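Local coordinates for protein 1-deoxy-D-xylulose 5-phosphate reductoisomerase (PDB 1R0K) that catalyses the NADPH-dependent rearrangement and reduction of 1-deoxy-D-xylulose 5-phosphate to 2-C-methyl-D-erythritol 4-phosphate, using a divalent metal, as a homodimer, at residues Leu10-Ser15 and Ser19-Ile24; Trp96-Ile101 and Thr268-Thr273; Asp29-Ile34 and Lys278-Pro283; Leu23-Leu28 and Lys50-Lys55; Lys43-Ala48 and Lys55-Ala60. One frame throughout, in Å; residues are numbered along the deposited sequence.

Interaction 1: Leu10-Ser15 and Ser19-Ile24; sequences LGATGS and STLDLI. With ACT (acetate ion), chain F.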
# COMPACT_ATOMS: atom_id res chain seq x y z
N LEU B 10 -14.23 0.20 -25.30
CA LEU B 10 -13.79 0.99 -26.45
C LEU B 10 -12.35 0.57 -26.71
O LEU B 10 -11.47 0.85 -25.90
CB LEU B 10 -13.87 2.48 -26.12
CG LEU B 10 -15.23 2.95 -25.59
CD1 LEU B 10 -15.15 4.42 -25.23
CD2 LEU B 10 -16.32 2.72 -26.65
N GLY B 11 -12.11 -0.12 -27.83
CA GLY B 11 -10.77 -0.60 -28.14
C GLY B 11 -10.63 -1.96 -27.49
O GLY B 11 -9.76 -2.18 -26.66
N ALA B 12 -11.51 -2.88 -27.87
CA ALA B 12 -11.53 -4.22 -27.29
C ALA B 12 -10.60 -5.25 -27.90
O ALA B 12 -10.52 -6.37 -27.41
CB ALA B 12 -12.96 -4.75 -27.33
N THR B 13 -9.88 -4.88 -28.96
CA THR B 13 -8.98 -5.83 -29.62
C THR B 13 -7.50 -5.63 -29.34
O THR B 13 -6.68 -6.46 -29.74
CB THR B 13 -9.21 -5.82 -31.13
OG1 THR B 13 -9.04 -4.48 -31.62
CG2 THR B 13 -10.63 -6.30 -31.46
N GLY B 14 -7.16 -4.54 -28.66
CA GLY B 14 -5.76 -4.30 -28.33
C GLY B 14 -5.43 -5.15 -27.11
O GLY B 14 -6.26 -5.96 -26.70
N SER B 15 -4.25 -4.97 -26.52
CA SER B 15 -3.88 -5.76 -25.35
C SER B 15 -4.77 -5.47 -24.15
O SER B 15 -5.20 -6.38 -23.44
CB SER B 15 -2.41 -5.52 -24.98
OG SER B 15 -2.16 -4.15 -24.74
N SER B 19 -7.37 -8.15 -22.34
CA SER B 19 -7.29 -8.43 -20.91
C SER B 19 -8.62 -8.09 -20.24
O SER B 19 -9.05 -8.78 -19.32
CB SER B 19 -6.17 -7.60 -20.27
OG SER B 19 -4.90 -8.00 -20.75
N THR B 20 -9.26 -7.03 -20.72
CA THR B 20 -10.54 -6.61 -20.17
C THR B 20 -11.61 -7.66 -20.47
O THR B 20 -12.38 -8.03 -19.59
CB THR B 20 -10.98 -5.25 -20.75
OG1 THR B 20 -9.98 -4.26 -20.46
CG2 THR B 20 -12.32 -4.81 -20.14
N LEU B 21 -11.65 -8.15 -21.70
CA LEU B 21 -12.64 -9.16 -22.07
C LEU B 21 -12.42 -10.46 -21.30
O LEU B 21 -13.38 -11.14 -20.92
CB LEU B 21 -12.60 -9.42 -23.58
CG LEU B 21 -13.44 -8.42 -24.38
CD1 LEU B 21 -13.15 -8.56 -25.86
CD2 LEU B 21 -14.91 -8.66 -24.10
N ASP B 22 -11.16 -10.80 -21.07
CA ASP B 22 -10.82 -12.01 -20.32
C ASP B 22 -11.58 -11.99 -19.00
O ASP B 22 -12.25 -12.96 -18.65
CB ASP B 22 -9.31 -12.05 -20.05
CG ASP B 22 -8.88 -13.31 -19.29
OD1 ASP B 22 -8.60 -14.34 -19.94
OD2 ASP B 22 -8.84 -13.26 -18.04
N LEU B 23 -11.49 -10.88 -18.28
CA LEU B 23 -12.17 -10.77 -16.99
C LEU B 23 -13.69 -10.73 -17.12
O LEU B 23 -14.40 -11.30 -16.30
CB LEU B 23 -11.68 -9.53 -16.22
CG LEU B 23 -10.18 -9.51 -15.91
CD1 LEU B 23 -9.86 -8.35 -14.96
CD2 LEU B 23 -9.77 -10.83 -15.27
N ILE B 24 -14.18 -10.04 -18.15
CA ILE B 24 -15.62 -9.95 -18.36
C ILE B 24 -16.22 -11.32 -18.67
O ILE B 24 -17.25 -11.71 -18.11
CB ILE B 24 -15.96 -8.99 -19.53
CG1 ILE B 24 -15.60 -7.55 -19.14
CG2 ILE B 24 -17.44 -9.09 -19.88
CD1 ILE B 24 -15.75 -6.55 -20.26
C ACT F . -7.22 -2.82 -33.92
O ACT F . -8.48 -3.15 -33.93
OXT ACT F . -6.55 -2.36 -34.91
CH3 ACT F . -6.39 -2.94 -32.68
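Leu21 reaches back from helix 15-25 to Ala12, in the loop that leads into that same helix. Its CB is directed at the loop, and CG stands anti to the carbonyl carbon (chi1 -84°), which carries the fork over Ala12. From the fork, CD1 lies 3.8 Å from Ala12 O and 4.1 Å from Ala12 CB, and also meets Ala48 CB of helix 42-51. The other branch, CD2, packs on Thr52 CG2. The backbone adds one bond of the helix's first turns, Ser19 N to Ser15 O, 3.0 Å long with an N-H...O angle of 163°.

The glycine-rich turn between strand 5-10 and helix 15-25, with Gly11 and Gly14, is that of a Rossmann fold. Gly11 has a positive phi (88°), part of a backbone shape in which a side chain would collide with Leu10 O, and Gly14 takes the N-cap position. Thr13, Gly14 and Ser15 are predicted to bind NADPH. Thr13 OG1 donates a 2.7 Å hydrogen bond to O of an acetate, probably from the crystallisation liquor; the backbone N atoms of Asn39, Arg40 and Asn41 also hold this ion, consistent with an anion-binding part of the cofactor pocket.

Strand 5-10 enters the loop between strands 96-99 and 31-38: through backbone hydrogen bonds Leu10 joins Met98 and Ala100, and Ala12 joins Thr37. Further along helix 15-25, Ile24 rests on Tyr31 and Val33, while Ser19 and Thr20 touch helix 267-275.

Interaction 2: Trp96-Ile101 and Thr268-Thr273; sequences WTMAAI and TPIGHT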
# COMPACT_ATOMS: atom_id res chain seq x y z
N TRP B 96 -20.31 0.77 -16.89
CA TRP B 96 -18.86 0.70 -16.82
C TRP B 96 -18.30 0.73 -18.23
O TRP B 96 -18.67 -0.10 -19.07
CB TRP B 96 -18.42 -0.58 -16.12
CG TRP B 96 -16.96 -0.63 -15.81
CD1 TRP B 96 -16.34 -0.10 -14.72
CD2 TRP B 96 -15.94 -1.27 -16.59
NE1 TRP B 96 -14.99 -0.38 -14.76
CE2 TRP B 96 -14.72 -1.09 -15.89
CE3 TRP B 96 -15.93 -1.98 -17.80
CZ2 TRP B 96 -13.50 -1.60 -16.37
CZ3 TRP B 96 -14.72 -2.48 -18.28
CH2 TRP B 96 -13.52 -2.29 -17.56
N THR B 97 -17.40 1.67 -18.49
CA THR B 97 -16.80 1.81 -19.81
C THR B 97 -15.28 1.77 -19.77
O THR B 97 -14.65 2.55 -19.06
CB THR B 97 -17.18 3.16 -20.47
OG1 THR B 97 -18.60 3.23 -20.63
CG2 THR B 97 -16.51 3.30 -21.84
N MET B 98 -14.70 0.86 -20.54
CA MET B 98 -13.26 0.77 -20.64
C MET B 98 -12.90 1.63 -21.84
O MET B 98 -13.26 1.31 -22.97
CB MET B 98 -12.82 -0.68 -20.87
CG MET B 98 -11.36 -0.84 -21.29
SD MET B 98 -10.17 -0.05 -20.18
CE MET B 98 -10.12 -1.24 -18.87
N ALA B 99 -12.22 2.75 -21.60
CA ALA B 99 -11.82 3.66 -22.66
C ALA B 99 -10.41 3.29 -23.06
O ALA B 99 -9.44 3.78 -22.48
CB ALA B 99 -11.87 5.09 -22.17
N ALA B 100 -10.29 2.42 -24.06
CA ALA B 100 -8.98 1.95 -24.49
C ALA B 100 -8.61 2.26 -25.94
O ALA B 100 -7.69 1.65 -26.48
CB ALA B 100 -8.86 0.46 -24.22
N ILE B 101 -9.33 3.18 -26.57
CA ILE B 101 -9.02 3.58 -27.94
C ILE B 101 -7.80 4.50 -27.80
O ILE B 101 -7.87 5.49 -27.08
CB ILE B 101 -10.17 4.37 -28.58
CG1 ILE B 101 -11.42 3.48 -28.69
CG2 ILE B 101 -9.76 4.88 -29.97
CD1 ILE B 101 -12.67 4.24 -29.09
N THR B 268 -4.62 -7.18 -13.23
CA THR B 268 -4.70 -6.74 -11.84
C THR B 268 -5.25 -5.31 -11.79
O THR B 268 -6.25 -5.07 -11.13
CB THR B 268 -3.32 -6.83 -11.14
OG1 THR B 268 -2.97 -8.21 -10.98
CG2 THR B 268 -3.38 -6.16 -9.76
N PRO B 269 -4.61 -4.36 -12.49
CA PRO B 269 -5.17 -3.00 -12.44
C PRO B 269 -6.54 -2.93 -13.13
O PRO B 269 -7.43 -2.22 -12.67
CB PRO B 269 -4.10 -2.16 -13.15
CG PRO B 269 -3.41 -3.15 -14.07
CD PRO B 269 -3.30 -4.36 -13.16
N ILE B 270 -6.72 -3.67 -14.22
CA ILE B 270 -8.01 -3.66 -14.91
C ILE B 270 -9.05 -4.24 -13.96
O ILE B 270 -10.12 -3.66 -13.77
CB ILE B 270 -7.98 -4.49 -16.22
CG1 ILE B 270 -7.09 -3.80 -17.26
CG2 ILE B 270 -9.39 -4.62 -16.79
CD1 ILE B 270 -6.87 -4.62 -18.52
N GLY B 271 -8.73 -5.38 -13.35
CA GLY B 271 -9.65 -6.01 -12.42
C GLY B 271 -10.04 -5.04 -11.31
O GLY B 271 -11.17 -5.06 -10.83
N HIS B 272 -9.11 -4.19 -10.90
CA HIS B 272 -9.40 -3.22 -9.86
C HIS B 272 -10.43 -2.20 -10.34
O HIS B 272 -11.35 -1.85 -9.61
CB HIS B 272 -8.11 -2.50 -9.41
CG HIS B 272 -8.35 -1.24 -8.63
ND1 HIS B 272 -8.58 -0.02 -9.23
CD2 HIS B 272 -8.40 -1.01 -7.29
CE1 HIS B 272 -8.77 0.90 -8.30
NE2 HIS B 272 -8.66 0.32 -7.12
N THR B 273 -10.28 -1.72 -11.57
CA THR B 273 -11.22 -0.72 -12.07
C THR B 273 -12.58 -1.34 -12.39
O THR B 273 -13.61 -0.68 -12.27
CB THR B 273 -10.68 -0.00 -13.34
OG1 THR B 273 -10.65 -0.92 -14.44
CG2 THR B 273 -9.28 0.53 -13.10
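Trp96, the first residue of strand 96-99, reaches across to helix 267-275; the axes of the short segments approach to 10.9 Å, with their N-to-C directions 148° apart. With CG anti to the backbone N (chi1 -171°), the indole reaches Thr273 edge first. NE1 donates to Thr273 O over 2.9 Å; the bond is bent, its N-H...O angle being 140°, and the donor sits above the carbonyl plane instead of on a lone pair. Further round the same edge, CZ2 comes within 3.5 Å of Thr273 OG1, which lies in the ring plane and itself donates to Ile270 O at 2.9 Å. Two residues on, Met98 N approaches one indole face near its rim, 4.0 Å above it. Met98 bends at chi2 and chi3, bringing CE to 4.0 Å from Ile270 CG2. Thr20 of helix 15-25 touches Trp96, Met98 and Ile270, filling in beside them. A leucine in place of Trp96 would probably leave Thr273 O without this donor and open a gap beside the threonine. The contact thus joins the nucleotide-binding sheet to a distant part of the chain through an otherwise apolar, buried interface in which both the indole N-H and the Thr273 hydroxyl have acceptors.

Interaction 3: Asp29-Ile34 and Lys278-Pro283; sequences DRYQVI and KRMETP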
# COMPACT_ATOMS: atom_id res chain seq x y z
N ASP B 29 -22.14 -13.64 -15.87
CA ASP B 29 -23.34 -13.64 -15.03
C ASP B 29 -23.39 -12.33 -14.25
O ASP B 29 -24.42 -11.98 -13.66
CB ASP B 29 -23.32 -14.83 -14.07
CG ASP B 29 -22.17 -14.77 -13.08
OD1 ASP B 29 -21.01 -14.66 -13.52
OD2 ASP B 29 -22.43 -14.84 -11.86
N ARG B 30 -22.28 -11.60 -14.25
CA ARG B 30 -22.17 -10.33 -13.54
C ARG B 30 -22.16 -9.13 -14.48
O ARG B 30 -22.54 -8.02 -14.10
CB ARG B 30 -20.89 -10.31 -12.69
CG ARG B 30 -20.92 -11.21 -11.46
CD ARG B 30 -19.51 -11.44 -10.90
NE ARG B 30 -18.75 -10.20 -10.75
CZ ARG B 30 -17.46 -10.14 -10.44
NH1 ARG B 30 -16.76 -11.26 -10.25
NH2 ARG B 30 -16.85 -8.96 -10.34
N TYR B 31 -21.73 -9.36 -15.72
CA TYR B 31 -21.64 -8.28 -16.70
C TYR B 31 -22.38 -8.53 -18.00
O TYR B 31 -22.35 -9.63 -18.56
CB TYR B 31 -20.17 -8.00 -17.02
CG TYR B 31 -19.35 -7.69 -15.80
CD1 TYR B 31 -18.40 -8.60 -15.33
CD2 TYR B 31 -19.55 -6.51 -15.09
CE1 TYR B 31 -17.66 -8.33 -14.18
CE2 TYR B 31 -18.82 -6.24 -13.93
CZ TYR B 31 -17.88 -7.15 -13.49
OH TYR B 31 -17.16 -6.89 -12.34
N GLN B 32 -23.02 -7.47 -18.50
CA GLN B 32 -23.75 -7.51 -19.76
C GLN B 32 -23.06 -6.55 -20.72
O GLN B 32 -23.04 -5.33 -20.51
CB GLN B 32 -25.20 -7.07 -19.54
CG GLN B 32 -25.91 -6.64 -20.81
CD GLN B 32 -27.40 -6.46 -20.61
OE1 GLN B 32 -27.84 -5.82 -19.66
NE2 GLN B 32 -28.19 -7.02 -21.53
N VAL B 33 -22.50 -7.09 -21.79
CA VAL B 33 -21.80 -6.28 -22.77
C VAL B 33 -22.72 -5.49 -23.68
O VAL B 33 -23.57 -6.06 -24.37
CB VAL B 33 -20.89 -7.16 -23.64
CG1 VAL B 33 -20.17 -6.30 -24.67
CG2 VAL B 33 -19.88 -7.88 -22.77
N ILE B 34 -22.55 -4.18 -23.69
CA ILE B 34 -23.35 -3.31 -24.54
C ILE B 34 -22.64 -3.17 -25.88
O ILE B 34 -23.02 -3.78 -26.86
CB ILE B 34 -23.53 -1.91 -23.90
CG1 ILE B 34 -24.23 -2.04 -22.54
CG2 ILE B 34 -24.37 -1.02 -24.83
CD1 ILE B 34 -25.60 -2.68 -22.60
N LYS B 278 -15.56 -2.68 -5.19
CA LYS B 278 -15.31 -4.02 -4.65
C LYS B 278 -14.03 -4.56 -5.27
O LYS B 278 -13.33 -3.85 -5.99
CB LYS B 278 -16.47 -4.95 -4.99
CG LYS B 278 -17.83 -4.46 -4.53
CD LYS B 278 -18.92 -5.42 -4.97
CE LYS B 278 -20.29 -4.98 -4.45
NZ LYS B 278 -21.36 -5.93 -4.86
N ARG B 279 -13.72 -5.82 -4.97
CA ARG B 279 -12.54 -6.47 -5.53
C ARG B 279 -13.01 -7.76 -6.17
O ARG B 279 -13.99 -8.36 -5.72
CB ARG B 279 -11.52 -6.78 -4.43
CG ARG B 279 -10.85 -5.57 -3.82
CD ARG B 279 -9.66 -5.09 -4.64
NE ARG B 279 -8.97 -3.98 -3.98
CZ ARG B 279 -7.77 -3.53 -4.32
NH1 ARG B 279 -7.11 -4.08 -5.34
NH2 ARG B 279 -7.21 -2.53 -3.65
N MET B 280 -12.33 -8.19 -7.23
CA MET B 280 -12.69 -9.42 -7.91
C MET B 280 -11.43 -10.25 -8.10
O MET B 280 -10.33 -9.72 -8.13
CB MET B 280 -13.30 -9.13 -9.27
CG MET B 280 -12.31 -8.58 -10.28
SD MET B 280 -13.09 -8.05 -11.83
CE MET B 280 -13.43 -9.64 -12.62
N GLU B 281 -11.60 -11.55 -8.23
CA GLU B 281 -10.45 -12.40 -8.45
C GLU B 281 -10.05 -12.30 -9.92
O GLU B 281 -10.89 -12.05 -10.79
CB GLU B 281 -10.79 -13.84 -8.09
CG GLU B 281 -9.62 -14.79 -8.26
CD GLU B 281 -9.81 -16.09 -7.53
OE1 GLU B 281 -10.84 -16.76 -7.77
OE2 GLU B 281 -8.94 -16.45 -6.71
N THR B 282 -8.75 -12.44 -10.19
CA THR B 282 -8.25 -12.45 -11.56
C THR B 282 -7.19 -13.53 -11.55
O THR B 282 -6.75 -13.96 -10.49
CB THR B 282 -7.57 -11.11 -11.99
OG1 THR B 282 -6.27 -11.03 -11.42
CG2 THR B 282 -8.41 -9.91 -11.55
N PRO B 283 -6.79 -14.02 -12.73
CA PRO B 283 -5.76 -15.07 -12.71
C PRO B 283 -4.34 -14.52 -12.66
O PRO B 283 -3.38 -15.25 -12.84
CB PRO B 283 -6.05 -15.86 -13.98
CG PRO B 283 -6.61 -14.85 -14.89
CD PRO B 283 -7.49 -13.98 -14.02
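The guanidinium of Arg30 presents its edge to Met280, whose CB lies in the guanidinium plane 3.7 Å from NH2. The neighbouring flat group, the Tyr31 ring, has Arg30 CB over one face, 4.0 Å above the plane and displaced toward the rim. The arginine runs alongside that ring, and a bend at chi3 (49°) directs the guanidinium to the hydroxyl end, where NH2 makes a weak hydrogen bond to Tyr31 OH, 2.9 Å long but with an N-H...O angle of only 122°. Met280 SD lies 4.1 Å from Arg30 NH2 and 4.3 Å from Tyr31 OH, at van der Waals range of both polar ends. No polar bond joins the two segments. On either side of Met280 in sequence, Arg279 and Glu281 form salt bridges with Asp254 and Arg169, respectively, of the second subunit. The contact joins the Rossmann sheet to the loop after helix 267-275: Met280 is backed by Leu23 of helix 15-25 and by Leu274 and Ala275 of helix 267-275, while Tyr31 begins strand 31-38 and packs on Ile24, Val7 and Leu274.

Interaction 4: Leu23-Leu28 and Lys50-Lys55; sequences LIERNL and KRTNAK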
# COMPACT_ATOMS: atom_id res chain seq x y z
N LEU B 23 -11.49 -10.88 -18.28
CA LEU B 23 -12.17 -10.77 -16.99
C LEU B 23 -13.69 -10.73 -17.12
O LEU B 23 -14.40 -11.30 -16.30
CB LEU B 23 -11.68 -9.53 -16.22
CG LEU B 23 -10.18 -9.51 -15.91
CD1 LEU B 23 -9.86 -8.35 -14.96
CD2 LEU B 23 -9.77 -10.83 -15.27
N ILE B 24 -14.18 -10.04 -18.15
CA ILE B 24 -15.62 -9.95 -18.36
C ILE B 24 -16.22 -11.32 -18.67
O ILE B 24 -17.25 -11.71 -18.11
CB ILE B 24 -15.96 -8.99 -19.53
CG1 ILE B 24 -15.60 -7.55 -19.14
CG2 ILE B 24 -17.44 -9.09 -19.88
CD1 ILE B 24 -15.75 -6.55 -20.26
N GLU B 25 -15.57 -12.07 -19.55
CA GLU B 25 -16.07 -13.38 -19.94
C GLU B 25 -16.03 -14.45 -18.85
O GLU B 25 -16.72 -15.47 -18.96
CB GLU B 25 -15.36 -13.83 -21.21
CG GLU B 25 -15.83 -13.02 -22.42
CD GLU B 25 -15.18 -13.45 -23.71
OE1 GLU B 25 -14.13 -12.87 -24.07
OE2 GLU B 25 -15.72 -14.37 -24.35
N ARG B 26 -15.25 -14.21 -17.81
CA ARG B 26 -15.17 -15.14 -16.67
C ARG B 26 -16.29 -14.76 -15.71
O ARG B 26 -16.47 -15.38 -14.67
CB ARG B 26 -13.83 -14.99 -15.94
CG ARG B 26 -12.61 -15.34 -16.75
CD ARG B 26 -11.33 -14.96 -16.02
NE ARG B 26 -10.16 -15.28 -16.83
CZ ARG B 26 -9.69 -16.50 -17.01
NH1 ARG B 26 -10.28 -17.54 -16.44
NH2 ARG B 26 -8.64 -16.70 -17.80
N ASN B 27 -17.04 -13.73 -16.08
CA ASN B 27 -18.12 -13.24 -15.23
C ASN B 27 -19.32 -12.73 -16.01
O ASN B 27 -19.88 -11.68 -15.70
CB ASN B 27 -17.57 -12.11 -14.34
CG ASN B 27 -16.47 -12.58 -13.41
OD1 ASN B 27 -16.74 -13.21 -12.39
ND2 ASN B 27 -15.22 -12.30 -13.77
N LEU B 28 -19.72 -13.48 -17.03
CA LEU B 28 -20.86 -13.07 -17.84
C LEU B 28 -22.15 -13.04 -17.05
O LEU B 28 -23.15 -12.48 -17.50
CB LEU B 28 -20.98 -13.98 -19.06
CG LEU B 28 -19.87 -13.74 -20.08
CD1 LEU B 28 -19.99 -14.73 -21.24
CD2 LEU B 28 -19.95 -12.30 -20.58
N LYS B 50 -19.87 -11.61 -30.66
CA LYS B 50 -20.76 -12.76 -30.70
C LYS B 50 -20.67 -13.60 -29.43
O LYS B 50 -21.68 -14.08 -28.93
CB LYS B 50 -20.46 -13.62 -31.93
CG LYS B 50 -20.85 -12.94 -33.24
CD LYS B 50 -20.70 -13.85 -34.44
CE LYS B 50 -19.25 -14.14 -34.76
NZ LYS B 50 -19.15 -14.97 -35.99
N ARG B 51 -19.46 -13.76 -28.90
CA ARG B 51 -19.26 -14.54 -27.68
C ARG B 51 -20.01 -13.91 -26.51
O ARG B 51 -20.75 -14.60 -25.80
CB ARG B 51 -17.79 -14.60 -27.30
CG ARG B 51 -16.90 -15.34 -28.25
CD ARG B 51 -15.62 -15.74 -27.53
NE ARG B 51 -14.94 -14.59 -26.94
CZ ARG B 51 -14.10 -13.80 -27.61
NH1 ARG B 51 -13.52 -12.78 -26.99
NH2 ARG B 51 -13.84 -14.03 -28.89
N THR B 52 -19.81 -12.61 -26.32
CA THR B 52 -20.44 -11.88 -25.23
C THR B 52 -21.86 -11.43 -25.52
O THR B 52 -22.48 -10.75 -24.70
CB THR B 52 -19.61 -10.64 -24.86
OG1 THR B 52 -19.59 -9.74 -25.98
CG2 THR B 52 -18.19 -11.04 -24.50
N ASN B 53 -22.38 -11.81 -26.68
CA ASN B 53 -23.74 -11.44 -27.06
C ASN B 53 -23.88 -9.92 -26.94
O ASN B 53 -24.88 -9.42 -26.42
CB ASN B 53 -24.74 -12.13 -26.13
CG ASN B 53 -26.18 -11.98 -26.59
OD1 ASN B 53 -27.11 -12.24 -25.84
ND2 ASN B 53 -26.36 -11.56 -27.84
N ALA B 54 -22.87 -9.20 -27.41
CA ALA B 54 -22.87 -7.74 -27.36
C ALA B 54 -24.03 -7.19 -28.18
O ALA B 54 -24.46 -7.81 -29.15
CB ALA B 54 -21.55 -7.20 -27.89
N LYS B 55 -24.52 -6.02 -27.78
CA LYS B 55 -25.63 -5.40 -28.50
C LYS B 55 -25.14 -4.74 -29.78
O LYS B 55 -25.86 -4.68 -30.77
CB LYS B 55 -26.32 -4.37 -27.61
CG LYS B 55 -27.50 -3.69 -28.29
CD LYS B 55 -28.18 -2.68 -27.37
CE LYS B 55 -29.31 -1.96 -28.09
NZ LYS B 55 -29.96 -0.95 -27.22
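Where the C-terminal ends of two neighbouring helices of the Rossmann domain, 15-25 and 42-51, come together, Glu25 and Arg51 form a salt bridge. The arginine grips the carboxylate side-on: NE of Arg51 bonds to OE2 of Glu25 at 2.7 Å and NH1 to OE1 at 3.0 Å, with N-H...O angles of 165° and 162°. Both oxygens are met on their syn sides, and the two planes are only 19° apart. The bend of Arg51 at chi3 turns its NE edge toward the glutamate. Both helices pack on the same side of strand 31-38, with Ile24 and Thr52 each touching Val33, and a Schellman motif at Asn53 ends helix 42-51. Nearer the backbone, on the aliphatic part of the glutamate, Thr52 CG2 packs on Glu25 CG at 3.7 Å and more loosely on Leu28 CD2 at 4.5 Å. Were Glu25 an alanine, the Arg51 guanidinium would probably lose this mate and be free to turn, and the Thr52 methyl would lose its cover. Thr52 OG1 turns elsewhere, bonding to Ala48 O one turn back.

Interaction 5: Lys43-Ala48 and Lys55-Ala60; sequences KDLADA and KRAVIA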
# COMPACT_ATOMS: atom_id res chain seq x y z
N LYS B 43 -12.19 -9.33 -37.50
CA LYS B 43 -12.28 -10.71 -37.04
C LYS B 43 -12.38 -10.82 -35.53
O LYS B 43 -13.32 -11.41 -34.99
CB LYS B 43 -11.06 -11.50 -37.53
CG LYS B 43 -11.01 -12.94 -37.03
CD LYS B 43 -12.25 -13.73 -37.44
CE LYS B 43 -12.20 -15.16 -36.91
NZ LYS B 43 -11.02 -15.91 -37.41
N ASP B 44 -11.39 -10.25 -34.85
CA ASP B 44 -11.35 -10.28 -33.39
C ASP B 44 -12.57 -9.59 -32.80
O ASP B 44 -13.20 -10.11 -31.87
CB ASP B 44 -10.06 -9.60 -32.92
CG ASP B 44 -9.94 -9.56 -31.42
OD1 ASP B 44 -10.72 -10.24 -30.72
OD2 ASP B 44 -9.03 -8.85 -30.93
N LEU B 45 -12.93 -8.42 -33.34
CA LEU B 45 -14.08 -7.68 -32.85
C LEU B 45 -15.35 -8.52 -32.91
O LEU B 45 -16.05 -8.67 -31.92
CB LEU B 45 -14.29 -6.40 -33.66
CG LEU B 45 -15.53 -5.56 -33.28
CD1 LEU B 45 -15.41 -5.09 -31.82
CD2 LEU B 45 -15.65 -4.37 -34.22
N ALA B 46 -15.64 -9.05 -34.10
CA ALA B 46 -16.83 -9.86 -34.33
C ALA B 46 -16.93 -11.07 -33.41
O ALA B 46 -17.98 -11.33 -32.83
CB ALA B 46 -16.89 -10.29 -35.79
N ASP B 47 -15.84 -11.83 -33.30
CA ASP B 47 -15.85 -13.01 -32.44
C ASP B 47 -16.18 -12.63 -31.00
O ASP B 47 -17.03 -13.26 -30.37
CB ASP B 47 -14.51 -13.72 -32.50
CG ASP B 47 -14.31 -14.47 -33.80
OD1 ASP B 47 -15.28 -15.13 -34.25
OD2 ASP B 47 -13.19 -14.40 -34.36
N ALA B 48 -15.51 -11.61 -30.49
CA ALA B 48 -15.75 -11.15 -29.12
C ALA B 48 -17.20 -10.70 -28.94
O ALA B 48 -17.84 -11.03 -27.95
CB ALA B 48 -14.81 -9.99 -28.79
N LYS B 55 -24.52 -6.02 -27.78
CA LYS B 55 -25.63 -5.40 -28.50
C LYS B 55 -25.14 -4.74 -29.78
O LYS B 55 -25.86 -4.68 -30.77
CB LYS B 55 -26.32 -4.37 -27.61
CG LYS B 55 -27.50 -3.69 -28.29
CD LYS B 55 -28.18 -2.68 -27.37
CE LYS B 55 -29.31 -1.96 -28.09
NZ LYS B 55 -29.96 -0.95 -27.22
N ARG B 56 -23.91 -4.25 -29.76
CA ARG B 56 -23.37 -3.58 -30.94
C ARG B 56 -21.86 -3.69 -31.01
O ARG B 56 -21.18 -3.71 -29.99
CB ARG B 56 -23.78 -2.11 -30.92
CG ARG B 56 -23.29 -1.32 -32.13
CD ARG B 56 -23.73 0.14 -32.02
NE ARG B 56 -25.17 0.25 -31.83
CZ ARG B 56 -25.81 1.40 -31.63
NH1 ARG B 56 -25.13 2.54 -31.60
NH2 ARG B 56 -27.12 1.40 -31.44
N ALA B 57 -21.34 -3.77 -32.23
CA ALA B 57 -19.91 -3.84 -32.48
C ALA B 57 -19.58 -2.74 -33.47
O ALA B 57 -20.23 -2.60 -34.51
CB ALA B 57 -19.54 -5.20 -33.06
N VAL B 58 -18.56 -1.95 -33.17
CA VAL B 58 -18.19 -0.86 -34.05
C VAL B 58 -16.76 -0.96 -34.53
O VAL B 58 -15.83 -1.10 -33.73
CB VAL B 58 -18.38 0.51 -33.36
CG1 VAL B 58 -18.16 1.63 -34.36
CG2 VAL B 58 -19.76 0.60 -32.75
N ILE B 59 -16.58 -0.90 -35.84
CA ILE B 59 -15.25 -0.93 -36.41
C ILE B 59 -14.96 0.52 -36.80
O ILE B 59 -15.72 1.15 -37.54
CB ILE B 59 -15.18 -1.87 -37.65
CG1 ILE B 59 -13.73 -2.08 -38.06
CG2 ILE B 59 -16.02 -1.32 -38.79
CD1 ILE B 59 -12.91 -2.82 -37.03
N ALA B 60 -13.88 1.07 -36.25
CA ALA B 60 -13.51 2.46 -36.50
C ALA B 60 -13.34 2.82 -37.97
O ALA B 60 -13.81 3.86 -38.43
CB ALA B 60 -12.23 2.80 -35.74
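Leu45 supplies nearly all of the helix side of this contact, meeting Ala57, Val58 and Ile59 in turn. Its CG sits 4.0 Å from Ala57 CB. The CD2 branch of Leu45 continues along the strand, coming 3.3 Å from Val58 O and 4.2 Å from Ile59 CD1, so one methyl touches both main chain and side chain. The leucine reaches straight across because CG is anti to the backbone N (chi1 177°).

The axes of the short helix and strand segments approach to 8.8 Å, and their N-to-C directions are 174° apart, nearly antiparallel. That is the geometry of a beta-alpha-beta crossover, here strand 31-38, helix 42-51 and strand 56-59, with the two strands parallel neighbours in the Rossmann sheet. Leu36 and Ala38 of strand 31-38 also touch Leu45, which therefore straddles both strands of the unit, and Thr13 of the cofactor loop packs against its backbone.

Further out, Leu72 and Leu68 of helix 65-72 cover Ala57 and Ile59 respectively, whereas the Val58 side chain leaves its backbone away from segment 43-48 and packs on Ala85, Leu86 and Ala89 of helix 83-90.

In the fold
Interactions 1, 4 and 5 lie within the Rossmann domain, whereas 2 and 3 tie it to the 267-283 region some 170 to 250 residues on. Interactions 2 and 5 are buried between sheet and helix: the former combines apolar packing with an indole hydrogen bond, the latter is apolar alone. Interaction 3, also buried, is van der Waals packing round polar groups and, like 2, reaches the second subunit. Interaction 1 is partly buried, with a backbone hydrogen bond and light apolar packing by the cofactor loop; interaction 4, nearer the surface, relies on a salt bridge. Helix 15-25 serves 1 and 4, its Leu23 also packing on Gly271 and Met280. Helix 42-51 links 4 to 5.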